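Long-range contacts in beta-glucanase (Bacteroides thetaiotaomicron, PDB 6EUG), which probably hydrolyses beta-1,3-galactosidic linkages of arabinogalactan through the family 43 glycoside hydrolase domain that forms this C-terminal part of a longer protein: residues 216-221 with 265-270; 224-229 with 239-244; 275-280 with 289-294; 228-233 with 261-266. All blocks are in the same frame, centred on the assembly; numbering follows the deposited sequence. Where two conformers were deposited one is given.

Contact 1. Residues 216-221 with 265-270; sequences TLFVDD and PAIFKK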
loop_
_atom_site.group_PDB
_atom_site.type_symbol
_atom_site.label_atom_id
_atom_site.label_comp_id
_atom_site.label_asym_id
_atom_site.label_seq_id
_atom_site.Cartn_x
_atom_site.Cartn_y
_atom_site.Cartn_z
ATOM N N THR A 216 2.626 1.152 -0.017
ATOM C CA THR A 216 2.616 1.249 1.402
ATOM C C THR A 216 3.896 1.926 1.905
ATOM O O THR A 216 4.745 2.366 1.099
ATOM C CB THR A 216 2.354 -0.107 2.062
ATOM O OG1 THR A 216 2.008 0.077 3.446
ATOM C CG2 THR A 216 3.565 -1.073 1.935
ATOM N N LEU A 217 3.959 2.058 3.227
ATOM C CA LEU A 217 5.101 2.661 3.960
ATOM C C LEU A 217 5.561 1.756 5.069
ATOM O O LEU A 217 4.743 1.031 5.656
ATOM C CB LEU A 217 4.705 4.017 4.586
ATOM C CG LEU A 217 4.235 5.151 3.667
ATOM C CD1 LEU A 217 3.700 6.369 4.455
ATOM C CD2 LEU A 217 5.322 5.604 2.696
ATOM N N PHE A 218 6.848 1.851 5.417
ATOM C CA PHE A 218 7.379 1.120 6.576
ATOM C C PHE A 218 8.491 1.906 7.249
ATOM O O PHE A 218 9.414 2.349 6.564
ATOM C CB PHE A 218 7.904 -0.287 6.200
ATOM C CG PHE A 218 8.294 -1.123 7.409
ATOM C CD1 PHE A 218 7.320 -1.681 8.225
ATOM C CD2 PHE A 218 9.615 -1.311 7.750
ATOM C CE1 PHE A 218 7.659 -2.418 9.342
ATOM C CE2 PHE A 218 9.967 -2.055 8.870
ATOM C CZ PHE A 218 8.994 -2.611 9.671
ATOM N N VAL A 219 8.372 2.093 8.570
ATOM C CA VAL A 219 9.443 2.690 9.387
ATOM C C VAL A 219 10.301 1.577 10.040
ATOM O O VAL A 219 9.817 0.764 10.862
ATOM C CB VAL A 219 8.909 3.636 10.499
ATOM C CG1 VAL A 219 10.089 4.247 11.287
ATOM C CG2 VAL A 219 8.030 4.739 9.938
ATOM N N ASP A 220 11.561 1.553 9.672
ATOM C CA ASP A 220 12.495 0.525 10.162
ATOM C C ASP A 220 13.062 0.888 11.549
ATOM O O ASP A 220 12.818 1.989 12.092
ATOM C CB ASP A 220 13.595 0.333 9.114
ATOM C CG ASP A 220 14.185 -1.078 9.085
ATOM O OD1 ASP A 220 13.837 -1.950 9.913
ATOM O OD2 ASP A 220 15.095 -1.268 8.257
ATOM N N ASP A 221 13.786 -0.053 12.141
ATOM C CA ASP A 221 14.270 0.095 13.518
ATOM C C ASP A 221 15.381 1.145 13.700
ATOM O O ASP A 221 15.570 1.652 14.814
ATOM C CB ASP A 221 14.577 -1.285 14.161
ATOM C CG ASP A 221 15.490 -2.151 13.328
ATOM O OD1 ASP A 221 16.087 -1.646 12.328
ATOM O OD2 ASP A 221 15.608 -3.344 13.670
ATOM N N PRO A 265 0.665 -4.175 -1.545
ATOM C CA PRO A 265 1.686 -4.649 -0.560
ATOM C C PRO A 265 1.359 -4.320 0.904
ATOM O O PRO A 265 0.878 -3.190 1.210
ATOM C CB PRO A 265 2.953 -3.906 -1.007
ATOM C CG PRO A 265 2.427 -2.671 -1.625
ATOM C CD PRO A 265 1.245 -3.143 -2.426
ATOM N N ALA A 266 1.639 -5.279 1.794
ATOM C CA ALA A 266 1.554 -5.131 3.241
ATOM C C ALA A 266 2.823 -5.777 3.828
ATOM O O ALA A 266 3.284 -6.819 3.357
ATOM C CB ALA A 266 0.295 -5.811 3.786
ATOM N N ILE A 267 3.415 -5.116 4.808
ATOM C CA ILE A 267 4.772 -5.460 5.304
ATOM C C ILE A 267 4.917 -5.366 6.815
ATOM O O ILE A 267 4.307 -4.498 7.432
ATOM C CB ILE A 267 5.853 -4.602 4.607
ATOM C CG1 ILE A 267 7.287 -5.090 4.955
ATOM C CG2 ILE A 267 5.681 -3.120 4.902
ATOM C CD1 ILE A 267 8.356 -4.520 4.026
ATOM N N PHE A 268 5.720 -6.262 7.382
ATOM C CA PHE A 268 6.160 -6.205 8.777
ATOM C C PHE A 268 7.551 -6.799 8.952
ATOM O O PHE A 268 8.090 -7.450 8.031
ATOM C CB PHE A 268 5.148 -6.867 9.758
ATOM C CG PHE A 268 5.076 -8.377 9.696
ATOM C CD1 PHE A 268 4.355 -9.008 8.686
ATOM C CD2 PHE A 268 5.618 -9.165 10.716
ATOM C CE1 PHE A 268 4.232 -10.391 8.638
ATOM C CE2 PHE A 268 5.513 -10.574 10.670
ATOM C CZ PHE A 268 4.814 -11.177 9.616
ATOM N N LYS A 269 8.131 -6.573 10.141
ATOM C CA LYS A 269 9.442 -7.112 10.500
ATOM C C LYS A 269 9.312 -7.808 11.845
ATOM O O LYS A 269 8.697 -7.242 12.765
ATOM C CB LYS A 269 10.510 -6.005 10.550
ATOM C CG LYS A 269 11.912 -6.481 10.918
ATOM C CD LYS A 269 12.902 -5.323 10.979
ATOM C CE LYS A 269 14.338 -5.846 11.072
ATOM N NZ LYS A 269 15.389 -4.803 11.105
ATOM N N LYS A 270 9.877 -9.024 11.936
ATOM C CA LYS A 270 9.856 -9.826 13.168
ATOM C C LYS A 270 11.193 -10.512 13.398
ATOM O O LYS A 270 11.631 -11.323 12.561
ATOM C CB LYS A 270 8.713 -10.874 13.110
ATOM C CG LYS A 270 8.598 -11.780 14.363
ATOM C CD LYS A 270 7.368 -12.680 14.256
ATOM C CE LYS A 270 7.165 -13.586 15.463
ATOM N NZ LYS A 270 8.020 -14.804 15.348
HETATM O O HOH W 1 0.318 -1.970 3.686
HETATM O O HOH W 2 3.487 -1.182 6.894
#

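Contact 2. Residues 224-229 with 239-244; sequences KAYHIY and IAELAD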
loop_
_atom_site.group_PDB
_atom_site.type_symbol
_atom_site.label_atom_id
_atom_site.label_comp_id
_atom_site.label_asym_id
_atom_site.label_seq_id
_atom_site.Cartn_x
_atom_site.Cartn_y
_atom_site.Cartn_z
ATOM N N LYS A 224 14.838 4.880 9.609
ATOM C CA LYS A 224 14.711 5.090 8.159
ATOM C C LYS A 224 13.347 4.590 7.714
ATOM O O LYS A 224 12.899 3.509 8.145
ATOM C CB LYS A 224 15.822 4.394 7.371
ATOM C CG LYS A 224 17.141 5.170 7.407
ATOM C CD LYS A 224 18.267 4.451 6.697
ATOM C CE LYS A 224 19.564 5.262 6.756
ATOM N NZ LYS A 224 19.454 6.543 6.011
ATOM N N ALA A 225 12.677 5.387 6.896
ATOM C CA ALA A 225 11.382 4.995 6.314
ATOM C C ALA A 225 11.517 4.633 4.827
ATOM O O ALA A 225 12.357 5.193 4.127
ATOM C CB ALA A 225 10.343 6.102 6.506
ATOM N N TYR A 226 10.640 3.725 4.370
ATOM C CA TYR A 226 10.624 3.208 3.010
ATOM C C TYR A 226 9.226 3.296 2.392
ATOM O O TYR A 226 8.212 2.991 3.061
ATOM C CB TYR A 226 11.137 1.744 2.917
ATOM C CG TYR A 226 12.584 1.629 3.429
ATOM C CD1 TYR A 226 12.857 1.463 4.780
ATOM C CD2 TYR A 226 13.680 1.713 2.544
ATOM C CE1 TYR A 226 14.169 1.415 5.249
ATOM C CE2 TYR A 226 14.969 1.662 3.012
ATOM C CZ TYR A 226 15.211 1.500 4.357
ATOM O OH TYR A 226 16.507 1.442 4.782
ATOM N N HIS A 227 9.222 3.684 1.122
ATOM C CA HIS A 227 8.029 3.733 0.230
ATOM C C HIS A 227 8.109 2.504 -0.721
ATOM O O HIS A 227 9.060 2.369 -1.510
ATOM C CB HIS A 227 8.004 5.075 -0.502
ATOM C CG HIS A 227 6.901 5.239 -1.516
ATOM N ND1 HIS A 227 7.073 5.946 -2.690
ATOM C CD2 HIS A 227 5.628 4.787 -1.531
ATOM C CE1 HIS A 227 5.941 5.924 -3.378
ATOM N NE2 HIS A 227 5.051 5.219 -2.695
ATOM N N ILE A 228 7.117 1.625 -0.606
ATOM C CA ILE A 228 7.061 0.338 -1.309
ATOM C C ILE A 228 5.890 0.455 -2.295
ATOM O O ILE A 228 4.776 0.774 -1.878
ATOM C CB ILE A 228 6.846 -0.838 -0.354
ATOM C CG1 ILE A 228 8.064 -0.962 0.596
ATOM C CG2 ILE A 228 6.733 -2.142 -1.146
ATOM C CD1 ILE A 228 7.852 -1.745 1.849
ATOM N N TYR A 229 6.125 0.239 -3.577
ATOM C CA TYR A 229 5.051 0.474 -4.576
ATOM C C TYR A 229 5.111 -0.392 -5.827
ATOM O O TYR A 229 6.185 -0.838 -6.223
ATOM C CB TYR A 229 5.012 1.973 -4.969
ATOM C CG TYR A 229 6.372 2.478 -5.491
ATOM C CD1 TYR A 229 7.392 2.884 -4.596
ATOM C CD2 TYR A 229 6.682 2.469 -6.871
ATOM C CE1 TYR A 229 8.623 3.299 -5.070
ATOM C CE2 TYR A 229 7.913 2.888 -7.346
ATOM C CZ TYR A 229 8.908 3.257 -6.445
ATOM O OH TYR A 229 10.146 3.629 -6.919
ATOM N N ILE A 239 11.222 -0.562 -4.014
ATOM C CA ILE A 239 11.377 -0.157 -2.606
ATOM C C ILE A 239 12.356 0.999 -2.598
ATOM O O ILE A 239 13.504 0.803 -3.012
ATOM C CB ILE A 239 11.924 -1.293 -1.719
ATOM C CG1 ILE A 239 11.035 -2.539 -1.858
ATOM C CG2 ILE A 239 12.047 -0.838 -0.265
ATOM C CD1 ILE A 239 11.435 -3.729 -0.985
ATOM N N ALA A 240 11.887 2.172 -2.143
ATOM C CA ALA A 240 12.645 3.448 -2.190
ATOM C C ALA A 240 12.817 4.066 -0.795
ATOM O O ALA A 240 11.839 4.301 -0.074
ATOM C CB ALA A 240 11.948 4.439 -3.107
ATOM N N GLU A 241 14.060 4.349 -0.429
ATOM C CA GLU A 241 14.366 5.074 0.798
ATOM C C GLU A 241 13.814 6.523 0.806
ATOM O O GLU A 241 14.001 7.270 -0.164
ATOM C CB GLU A 241 15.882 5.082 0.970
ATOM C CG GLU A 241 16.406 5.704 2.263
ATOM C CD GLU A 241 17.909 5.900 2.262
ATOM O OE1 GLU A 241 18.459 6.491 1.282
ATOM O OE2 GLU A 241 18.549 5.487 3.255
ATOM N N LEU A 242 13.225 6.936 1.926
ATOM C CA LEU A 242 12.800 8.332 2.159
ATOM C C LEU A 242 13.899 9.162 2.864
ATOM O O LEU A 242 14.729 8.630 3.625
ATOM C CB LEU A 242 11.512 8.351 2.987
ATOM C CG LEU A 242 10.289 7.709 2.298
ATOM C CD1 LEU A 242 9.066 7.873 3.183
ATOM C CD2 LEU A 242 10.014 8.259 0.898
ATOM N N ALA A 243 13.885 10.467 2.597
ATOM C CA ALA A 243 14.686 11.462 3.320
ATOM C C ALA A 243 14.385 11.485 4.811
ATOM O O ALA A 243 13.373 10.941 5.234
ATOM C CB ALA A 243 14.416 12.849 2.740
ATOM N N ASP A 244 15.261 12.116 5.609
ATOM C CA ASP A 244 15.126 12.113 7.062
ATOM C C ASP A 244 13.849 12.767 7.627
ATOM O O ASP A 244 13.450 12.434 8.745
ATOM C CB ASP A 244 16.365 12.770 7.740
HETATM O O HOH W 3 17.295 8.825 4.763
HETATM O O HOH W 4 14.011 7.903 6.295
HETATM O O HOH W 5 18.748 2.472 3.531
#

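Contact 3. Residues 275-280 with 289-294; sequences WMITSG and ARLLTA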
loop_
_atom_site.group_PDB
_atom_site.type_symbol
_atom_site.label_atom_id
_atom_site.label_comp_id
_atom_site.label_asym_id
_atom_site.label_seq_id
_atom_site.Cartn_x
_atom_site.Cartn_y
_atom_site.Cartn_z
ATOM N N TRP A 275 8.870 -9.509 6.176
ATOM C CA TRP A 275 7.796 -10.331 5.592
ATOM C C TRP A 275 6.812 -9.408 4.873
ATOM O O TRP A 275 6.252 -8.458 5.488
ATOM C CB TRP A 275 7.022 -11.108 6.675
ATOM C CG TRP A 275 7.840 -12.115 7.459
ATOM C CD1 TRP A 275 8.292 -11.966 8.756
ATOM C CD2 TRP A 275 8.318 -13.403 7.022
ATOM N NE1 TRP A 275 9.035 -13.066 9.143
ATOM C CE2 TRP A 275 9.061 -13.965 8.113
ATOM C CE3 TRP A 275 8.200 -14.137 5.837
ATOM C CZ2 TRP A 275 9.645 -15.226 8.048
ATOM C CZ3 TRP A 275 8.808 -15.405 5.767
ATOM C CH2 TRP A 275 9.516 -15.929 6.877
ATOM N N MET A 276 6.547 -9.684 3.604
ATOM C CA MET A 276 5.586 -8.879 2.831
ATOM C C MET A 276 4.533 -9.791 2.179
ATOM O O MET A 276 4.865 -10.842 1.607
ATOM C CB MET A 276 6.335 -8.070 1.757
ATOM C CG MET A 276 5.478 -7.128 0.937
ATOM S SD MET A 276 6.338 -5.701 0.230
ATOM C CE MET A 276 7.822 -6.359 -0.538
ATOM N N ILE A 277 3.276 -9.373 2.265
ATOM C CA ILE A 277 2.143 -10.066 1.613
ATOM C C ILE A 277 1.632 -9.174 0.497
ATOM O O ILE A 277 1.422 -7.969 0.701
ATOM C CB ILE A 277 1.009 -10.482 2.600
ATOM C CG1 ILE A 277 1.567 -11.466 3.639
ATOM C CG2 ILE A 277 -0.204 -11.049 1.853
ATOM C CD1 ILE A 277 0.611 -11.873 4.752
ATOM N N THR A 278 1.405 -9.801 -0.660
ATOM C CA THR A 278 0.877 -9.131 -1.840
ATOM C C THR A 278 -0.247 -9.931 -2.481
ATOM O O THR A 278 -0.424 -11.129 -2.179
ATOM C CB THR A 278 2.006 -8.892 -2.863
ATOM O OG1 THR A 278 2.603 -10.146 -3.218
ATOM C CG2 THR A 278 3.101 -8.017 -2.282
ATOM N N SER A 279 -1.007 -9.268 -3.368
ATOM C CA SER A 279 -1.947 -9.947 -4.268
ATOM C C SER A 279 -1.349 -10.000 -5.675
ATOM O O SER A 279 -0.369 -9.331 -5.969
ATOM C CB SER A 279 -3.313 -9.182 -4.340
ATOM O OG SER A 279 -3.189 -7.962 -5.056
ATOM N N GLY A 280 -1.973 -10.778 -6.556
ATOM C CA GLY A 280 -1.759 -10.593 -7.990
ATOM C C GLY A 280 -2.570 -9.425 -8.545
ATOM O O GLY A 280 -3.159 -8.620 -7.785
ATOM N N ALA A 289 -2.948 -15.020 -2.671
ATOM C CA ALA A 289 -1.912 -14.152 -2.022
ATOM C C ALA A 289 -0.517 -14.748 -2.183
ATOM O O ALA A 289 -0.377 -15.963 -2.338
ATOM C CB ALA A 289 -2.215 -13.951 -0.531
ATOM N N ARG A 290 0.501 -13.876 -2.192
ATOM C CA ARG A 290 1.906 -14.268 -2.208
ATOM C C ARG A 290 2.552 -13.814 -0.881
ATOM O O ARG A 290 2.149 -12.759 -0.298
ATOM C CB ARG A 290 2.660 -13.604 -3.387
ATOM C CG ARG A 290 2.059 -13.873 -4.786
ATOM C CD ARG A 290 1.067 -12.839 -5.278
ATOM N NE ARG A 290 0.611 -13.196 -6.618
ATOM C CZ ARG A 290 1.118 -12.773 -7.774
ATOM N NH1 ARG A 290 2.131 -11.911 -7.833
ATOM N NH2 ARG A 290 0.585 -13.235 -8.895
ATOM N N LEU A 291 3.539 -14.588 -0.427
ATOM C CA LEU A 291 4.423 -14.215 0.694
ATOM C C LEU A 291 5.844 -13.970 0.184
ATOM O O LEU A 291 6.406 -14.827 -0.499
ATOM C CB LEU A 291 4.441 -15.300 1.770
ATOM C CG LEU A 291 5.281 -15.054 3.018
ATOM C CD1 LEU A 291 4.751 -13.817 3.752
ATOM C CD2 LEU A 291 5.285 -16.264 3.939
ATOM N N LEU A 292 6.408 -12.804 0.520
ATOM C CA LEU A 292 7.762 -12.429 0.119
ATOM C C LEU A 292 8.615 -12.179 1.371
ATOM O O LEU A 292 8.093 -11.688 2.377
ATOM C CB LEU A 292 7.759 -11.225 -0.785
ATOM C CG LEU A 292 6.624 -11.122 -1.853
ATOM C CD1 LEU A 292 6.660 -9.773 -2.553
ATOM C CD2 LEU A 292 6.733 -12.238 -2.892
ATOM N N THR A 293 9.905 -12.508 1.314
ATOM C CA THR A 293 10.800 -12.315 2.480
ATOM C C THR A 293 12.218 -11.866 2.105
ATOM O O THR A 293 12.737 -12.209 1.000
ATOM C CB THR A 293 10.818 -13.585 3.365
ATOM O OG1 THR A 293 11.491 -13.373 4.621
ATOM C CG2 THR A 293 11.494 -14.759 2.630
ATOM N N ALA A 294 12.833 -11.119 3.031
ATOM C CA ALA A 294 14.233 -10.712 2.957
ATOM C C ALA A 294 14.860 -10.573 4.347
ATOM O O ALA A 294 14.140 -10.360 5.358
ATOM C CB ALA A 294 14.403 -9.399 2.195
#

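Contact 4. Residues 228-233 with 261-266; sequences IYSSED and HNEAPA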
loop_
_atom_site.group_PDB
_atom_site.type_symbol
_atom_site.label_atom_id
_atom_site.label_comp_id
_atom_site.label_asym_id
_atom_site.label_seq_id
_atom_site.Cartn_x
_atom_site.Cartn_y
_atom_site.Cartn_z
ATOM N N ILE A 228 7.117 1.625 -0.606
ATOM C CA ILE A 228 7.061 0.338 -1.309
ATOM C C ILE A 228 5.890 0.455 -2.295
ATOM O O ILE A 228 4.776 0.774 -1.878
ATOM C CB ILE A 228 6.846 -0.838 -0.354
ATOM C CG1 ILE A 228 8.064 -0.962 0.596
ATOM C CG2 ILE A 228 6.733 -2.142 -1.146
ATOM C CD1 ILE A 228 7.852 -1.745 1.849
ATOM N N TYR A 229 6.125 0.239 -3.577
ATOM C CA TYR A 229 5.051 0.474 -4.576
ATOM C C TYR A 229 5.111 -0.392 -5.827
ATOM O O TYR A 229 6.185 -0.838 -6.223
ATOM C CB TYR A 229 5.012 1.973 -4.969
ATOM C CG TYR A 229 6.372 2.478 -5.491
ATOM C CD1 TYR A 229 7.392 2.884 -4.596
ATOM C CD2 TYR A 229 6.682 2.469 -6.871
ATOM C CE1 TYR A 229 8.623 3.299 -5.070
ATOM C CE2 TYR A 229 7.913 2.888 -7.346
ATOM C CZ TYR A 229 8.908 3.257 -6.445
ATOM O OH TYR A 229 10.146 3.629 -6.919
ATOM N N SER A 230 3.940 -0.593 -6.448
ATOM C CA SER A 230 3.839 -1.269 -7.727
ATOM C C SER A 230 4.227 -0.257 -8.834
ATOM O O SER A 230 3.661 0.832 -8.926
ATOM C CB SER A 230 2.426 -1.831 -7.941
ATOM O OG SER A 230 2.056 -2.728 -6.897
ATOM N N SER A 231 5.198 -0.636 -9.656
ATOM C CA SER A 231 5.822 0.254 -10.671
ATOM C C SER A 231 5.868 -0.404 -12.069
ATOM O O SER A 231 5.394 -1.523 -12.246
ATOM C CB SER A 231 7.258 0.595 -10.227
ATOM O OG SER A 231 7.809 1.719 -10.921
ATOM N N GLU A 232 6.440 0.284 -13.069
ATOM C CA GLU A 232 6.632 -0.303 -14.393
ATOM C C GLU A 232 5.309 -0.913 -14.966
ATOM O O GLU A 232 5.227 -2.110 -15.288
ATOM C CB GLU A 232 7.762 -1.355 -14.315
ATOM C CG GLU A 232 9.074 -0.865 -13.715
ATOM C CD GLU A 232 10.170 -1.913 -13.548
ATOM O OE1 GLU A 232 10.219 -2.936 -14.322
ATOM O OE2 GLU A 232 10.993 -1.757 -12.578
ATOM N N ASP A 233 4.272 -0.086 -15.079
ATOM C CA ASP A 233 2.949 -0.513 -15.587
ATOM C C ASP A 233 2.375 -1.650 -14.691
ATOM O O ASP A 233 1.764 -2.605 -15.207
ATOM C CB ASP A 233 2.962 -0.922 -17.086
ATOM C CG ASP A 233 3.071 0.281 -18.060
ATOM O OD1 ASP A 233 3.041 1.435 -17.672
ATOM O OD2 ASP A 233 3.231 0.083 -19.270
ATOM N N HIS A 261 3.803 -8.961 -11.338
ATOM C CA HIS A 261 2.465 -8.373 -11.159
ATOM C C HIS A 261 1.988 -8.433 -9.679
ATOM O O HIS A 261 0.816 -8.704 -9.395
ATOM C CB HIS A 261 1.446 -9.109 -12.078
ATOM C CG HIS A 261 0.895 -8.290 -13.196
ATOM N ND1 HIS A 261 0.317 -8.868 -14.308
ATOM C CD2 HIS A 261 0.776 -6.953 -13.354
ATOM C CE1 HIS A 261 -0.104 -7.914 -15.118
ATOM N NE2 HIS A 261 0.146 -6.743 -14.552
ATOM N N ASN A 262 2.901 -8.192 -8.739
ATOM C CA ASN A 262 2.546 -8.071 -7.328
ATOM C C ASN A 262 1.946 -6.683 -7.035
ATOM O O ASN A 262 2.473 -5.666 -7.495
ATOM C CB ASN A 262 3.789 -8.285 -6.445
ATOM C CG ASN A 262 4.264 -9.731 -6.454
ATOM O OD1 ASN A 262 3.667 -10.625 -5.760
ATOM N ND2 ASN A 262 5.318 -9.995 -7.228
ATOM N N GLU A 263 0.896 -6.698 -6.207
ATOM C CA GLU A 263 0.063 -5.522 -5.923
ATOM C C GLU A 263 -0.308 -5.453 -4.439
ATOM O O GLU A 263 0.066 -6.330 -3.672
ATOM C CB GLU A 263 -1.214 -5.571 -6.796
ATOM C CG GLU A 263 -0.999 -5.954 -8.262
ATOM C CD GLU A 263 -0.016 -5.080 -9.055
ATOM O OE1 GLU A 263 0.147 -3.872 -8.796
ATOM O OE2 GLU A 263 0.610 -5.621 -9.988
ATOM N N ALA A 264 -0.982 -4.377 -4.015
ATOM C CA ALA A 264 -1.529 -4.317 -2.651
ATOM C C ALA A 264 -0.543 -4.745 -1.538
ATOM O O ALA A 264 -0.901 -5.558 -0.675
ATOM C CB ALA A 264 -2.801 -5.125 -2.574
ATOM N N PRO A 265 0.665 -4.175 -1.545
ATOM C CA PRO A 265 1.686 -4.649 -0.560
ATOM C C PRO A 265 1.359 -4.320 0.904
ATOM O O PRO A 265 0.878 -3.190 1.210
ATOM C CB PRO A 265 2.953 -3.906 -1.007
ATOM C CG PRO A 265 2.427 -2.671 -1.625
ATOM C CD PRO A 265 1.245 -3.143 -2.426
ATOM N N ALA A 266 1.639 -5.279 1.794
ATOM C CA ALA A 266 1.554 -5.131 3.241
ATOM C C ALA A 266 2.823 -5.777 3.828
ATOM O O ALA A 266 3.284 -6.819 3.357
ATOM C CB ALA A 266 0.295 -5.811 3.786
HETATM O O HOH W 6 -0.193 -4.248 -15.928
#

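Contact 1. Residues 216-221 with 265-270
Lys269 reaches across from strand 265-270 to the turn that follows strand 216-219, meeting first a ring carbon and then two carboxylates in turn. CB lies 3.8 Å from Phe218 CZ, where the aliphatic root of the chain suits a greasy neighbour. With chi1 at -180° and every later torsion extended, the chain runs out straight: CD passes Asp220 OD1 at 3.7 Å and CE comes up to Asp221 OD2. The ammonium NZ then makes a salt bridge of 3.0 Å to Asp221 OD2, which it meets from above the carboxylate plane, and a weak one to Asp220 OD1 at 3.5 Å. Tyr274 OH is hydrogen-bonded to both NZ and Asp220 OD2, so that the tyrosine hydroxyl is a further member of the network. Nearer the start of the strands, Ile267 CG2 packs 3.8 Å from Phe218 CB, the two side chains crossing at about a right angle. At the far end a water takes a proton from Thr216 OG1 and gives one to Pro265 O. The strands run nearly parallel, 9° apart but 7.2 Å between axes, too wide for sheet pairing; side chains joining first strands of successive four-stranded sheets in this way are typical of the five-bladed beta-propeller of family 43.

Contact 2. Residues 224-229 with 239-244
Glu241 OE2 is held by Lys224, just ahead of the facing strand, and by a water: Lys224 NZ forms a salt bridge with it at 3.1 Å, approaching from above the carboxylate plane, and the water donates to it while also donating to Tyr226 OH, 2.8 Å from the water oxygen. Lys224 is extended until its last torsion, where a bend (chi4 -65°) turns NZ back onto the acid. The other oxygen, Glu241 OE1, is hydrogen-bonded to Thr250 OG1. The planes of the Tyr226 ring and the carboxylate are 22° apart, the side chains crossing at a slant, and Tyr226 CD2 rests 3.8 Å from Glu241 CA.

The backbones form an antiparallel hairpin. His227 and Ala240 are a hydrogen-bonded pair, with His227 N to Ala240 O at 2.9 Å and nearly straight, and the return bond from Ala240 N to His227 O. Leu242 N adds a third to Ala225 O. On the sheet face that carries Tyr226, Ile228 and Ile239 stand side by side, Ile228 CG1 lying 4.1 Å from Ile239 CG2. On the sheet face that carries His227, the small Ala240 lets Tyr229 CE1 approach its CB at 4.0 Å, edge on; Tyr229 CD1 lies over the centre of one face of the His227 imidazole, the rings inclined by about 30°, and His227 ND1 is hydrogen-bonded to His249 NE2. Compact alanine and bulky aromatic thus complement each other.

With a lysine, a threonine hydroxyl and a water all serving its carboxylate, Glu241 is probably ionised, although the residue is largely buried.

Contact 3. Residues 275-280 with 289-294
In the antiparallel beta hairpin of strands 273-279 and 290-294, the two middle strands of one propeller blade, Met276 faces Leu292 and Thr278 faces Arg290 as hydrogen-bonded pairs. The shortest of the four backbone bonds runs from Leu292 N to Met276 O, 2.7 Å. Between the two pairs Ile277 and Leu291 form a non-hydrogen-bonded pair whose side chains cross at a slant, Ile277 CG1 lying 4.0 Å from Leu291 CD1. At one end the flat Trp275 indole lies alongside Thr293, whose OG1 sits over one ring face 3.6 Å from Trp275 CZ3. The hydroxyl is hydrogen-bonded to Tyr274 O, so its polar need is met although it rests on an aromatic face. On the Met276 face, Thr278 CG2 touches Leu292 CD1 at 4.0 Å, while Thr278 OG1 is directed to Asn262 OD1.

The other end is polar. Ser279 OG donates to Gly280 O at 2.8 Å, in the carbonyl plane on a lone pair, and is also hydrogen-bonded to Gln320 of the glucoimidazole pocket. Arg290 bends at chi2 (93°), which brings its guanidinium over the backbone of Ser279 and Gly280. Arg290 NH1 is hydrogen-bonded to Asn262 OD1 and to Gly260 O. Glycine suits the place because a CB would crowd Arg290 NH2: Gly280 CA sits over the centre of one guanidinium face, 3.6 Å from Arg290 CZ.

Contact 4. Residues 228-233 with 261-266
Ser230 OG lies close to two oxygens of the opposite segment, Glu263 OE1 at 2.9 Å and Asn262 O at 3.0 Å. Ser230 and Glu263 were each modelled in two conformers, so the detail of this pairing is doubtful. A small residue such as serine suits the tight spot beside the 261-263 backbone. Glu263 bends at chi2 (-57°), which in this conformer curls its carboxylate back toward that hydroxyl. Beside this, Ile228 CG2 touches Pro265 CB at 4.2 Å, the two side chains running in opposite directions. At the other end a water links the segments, donating to Asp233 O, 2.7 Å from the water oxygen, and meeting His261 NE2 in the plane of the ring.

A second shell holds these groups in place. Arg204 forms a salt bridge with Asp233, and the Glu263 side chain lies about 5 Å from the bound glucoimidazole. Thr278 OG1 and Arg290 NH1 are both hydrogen-bonded to Asn262 OD1, so one amide oxygen serves two partners from the neighbouring hairpin. Ala264 N is tied to Asp214 OD2, a residue of the glucoimidazole pocket. The 261-264 chain is thus fixed by polar bonds, through both side chain and backbone, right beside the ligand.

How the contacts relate
Contacts 2 and 3 each lie within one blade, whereas contacts 1 and 4 join the two blades. The blade with strands 215-219, 225-231 and 236-242 comes first in the chain, followed by that with 265-270, 273-279 and 290-294. Contact 2 is nested in the loop closed by contact 1, and contact 3 follows both contact 1 and contact 4. Centres of contacts 1 and 2 are about 10 Å apart, those of 3 and 4 about 11 Å, while 2 and 3 are about 18 Å apart, meeting where Ile228 touches Met276. Contacts 1 and 4 share Pro265 and Ala266. Together they hold neighbouring blades side by side next to the bound glucoimidazole.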